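Local coordinates for lysozyme inhibitor LprI-like N-terminal domain-containing protein (Pseudomonas putida, PDB 3GI7) that is of unknown function but, as a secreted member of the LprI family, may inhibit lysozyme, at residues Q18-A23 with A87-W92. Residues are numbered along the deposited sequence; the frame is centred on the assembly and turned at random.
Sequences QTFACA and AYQIAW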
# COMPACT_ATOMS: atom_id res chain seq x y z
N GLN A 18 26.29 10.86 -0.74
CA GLN A 18 25.50 10.20 0.30
C GLN A 18 24.13 9.77 -0.21
O GLN A 18 23.69 8.65 0.09
CB GLN A 18 25.39 11.09 1.55
CG GLN A 18 24.73 10.34 2.70
CD GLN A 18 24.58 11.17 3.96
OE1 GLN A 18 24.60 12.41 3.92
NE2 GLN A 18 24.38 10.49 5.09
N THR A 19 23.48 10.59 -1.04
CA THR A 19 22.22 10.19 -1.67
C THR A 19 22.38 8.89 -2.47
O THR A 19 21.59 7.94 -2.30
CB THR A 19 21.67 11.30 -2.58
OG1 THR A 19 21.57 12.50 -1.82
CG2 THR A 19 20.29 10.90 -3.20
N PHE A 20 23.41 8.84 -3.33
CA PHE A 20 23.70 7.66 -4.10
C PHE A 20 23.98 6.45 -3.21
O PHE A 20 23.39 5.39 -3.43
CB PHE A 20 24.92 7.93 -4.98
CG PHE A 20 25.31 6.78 -5.84
CD1 PHE A 20 24.65 6.54 -7.04
CD2 PHE A 20 26.38 5.97 -5.49
CE1 PHE A 20 25.00 5.48 -7.84
CE2 PHE A 20 26.75 4.92 -6.29
CZ PHE A 20 26.03 4.66 -7.47
N ALA A 21 24.90 6.61 -2.24
CA ALA A 21 25.36 5.48 -1.40
C ALA A 21 24.18 4.93 -0.58
O ALA A 21 24.03 3.72 -0.45
CB ALA A 21 26.50 5.91 -0.47
N CYS A 22 23.37 5.82 0.00
CA CYS A 22 22.28 5.41 0.87
C CYS A 22 21.12 4.79 0.09
O CYS A 22 20.46 3.93 0.61
CB CYS A 22 21.77 6.57 1.71
SG CYS A 22 22.89 6.98 3.10
N ALA A 23 20.88 5.23 -1.13
CA ALA A 23 19.89 4.57 -2.00
C ALA A 23 20.30 3.12 -2.25
O ALA A 23 19.47 2.22 -2.15
CB ALA A 23 19.69 5.36 -3.35
N ALA A 87 21.22 9.54 -11.22
CA ALA A 87 19.80 9.75 -11.03
C ALA A 87 19.02 8.47 -11.29
O ALA A 87 18.07 8.16 -10.56
CB ALA A 87 19.27 10.89 -11.94
N TYR A 88 19.44 7.72 -12.31
CA TYR A 88 18.82 6.46 -12.64
C TYR A 88 19.05 5.43 -11.55
O TYR A 88 18.12 4.73 -11.12
CB TYR A 88 19.33 5.93 -13.93
CG TYR A 88 18.79 4.57 -14.33
CD1 TYR A 88 19.38 3.40 -13.85
CD2 TYR A 88 17.72 4.46 -15.22
CE1 TYR A 88 18.92 2.16 -14.25
CE2 TYR A 88 17.24 3.21 -15.62
CZ TYR A 88 17.85 2.07 -15.12
OH TYR A 88 17.45 0.86 -15.52
N GLN A 89 20.29 5.32 -11.10
CA GLN A 89 20.58 4.35 -10.04
C GLN A 89 19.83 4.65 -8.73
O GLN A 89 19.30 3.72 -8.09
CB GLN A 89 22.06 4.30 -9.74
CG GLN A 89 22.93 3.81 -10.83
CD GLN A 89 22.49 2.52 -11.36
OE1 GLN A 89 22.15 2.40 -12.56
NE2 GLN A 89 22.51 1.53 -10.51
N ILE A 90 19.79 5.91 -8.33
CA ILE A 90 19.06 6.33 -7.14
C ILE A 90 17.56 6.02 -7.31
O ILE A 90 16.91 5.50 -6.39
CB ILE A 90 19.30 7.83 -6.84
CG1 ILE A 90 20.76 8.07 -6.40
CG2 ILE A 90 18.24 8.36 -5.86
CD1 ILE A 90 21.20 9.51 -6.49
N ALA A 91 16.99 6.36 -8.47
CA ALA A 91 15.57 6.10 -8.74
C ALA A 91 15.25 4.60 -8.75
O ALA A 91 14.21 4.17 -8.15
CB ALA A 91 15.13 6.75 -10.06
N TRP A 92 16.11 3.84 -9.41
CA TRP A 92 15.97 2.40 -9.52
C TRP A 92 16.03 1.77 -8.14
O TRP A 92 15.10 1.05 -7.74
CB TRP A 92 17.05 1.78 -10.42
CG TRP A 92 16.88 0.34 -10.55
CD1 TRP A 92 17.41 -0.62 -9.74
CD2 TRP A 92 16.14 -0.36 -11.57
NE1 TRP A 92 17.01 -1.87 -10.17
CE2 TRP A 92 16.23 -1.74 -11.28
CE3 TRP A 92 15.38 0.05 -12.67
CZ2 TRP A 92 15.61 -2.70 -12.06
CZ3 TRP A 92 14.77 -0.91 -13.45
CH2 TRP A 92 14.89 -2.27 -13.14
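The hydroxyl OG1 of Thr-19 hydrogen-bonds to OD2 of Asp-16, while its methyl group meets Ile-90. The contact joins helix 17-49 to helix 86-111, the first and third helices of an all-helical, three-helix bundle. Both segments lie near the start of their helices and run in the same general direction. The axes of segments 18-23 and 87-92 approach to 9.0 Å, with 38° between their N-to-C directions. No hydrogen bond links the two segments, and the packing between them is apolar.

Ile-90 makes the largest share of the contact. It lies against three residues of helix 17-49. CD1 of Ile-90 reaches CG2 of Thr-19 at 3.7 Å, and the two side chains cross at about a right angle. CG1 of Ile-90 rests against the backbone of Phe-20, 3.8 Å from its CA. The other branch, CG2, touches CB of Ala-23 at 4.2 Å. Ala-23 points toward the facing helix, and its CB also comes within 4.0 Å of Ile-90 CA.

On the opposite face of helix 17-49, Cys-22 forms a disulfide with Cys-22 of the second subunit. Thr-19 also packs on Phe-25 of that subunit, so it touches both the third helix and the partner chain.

Phe-20 borders the contact on the side of Gln-89. Its CG is anti to the backbone N (chi1 -180°), which carries the ring across to the other helix. The ring lies alongside Gln-89, pointing the same way, with the ring and amide planes 53° apart. The aliphatic part of Gln-89 does the touching: CE1 of Phe-20 sits 3.7 Å from Gln-89 CB.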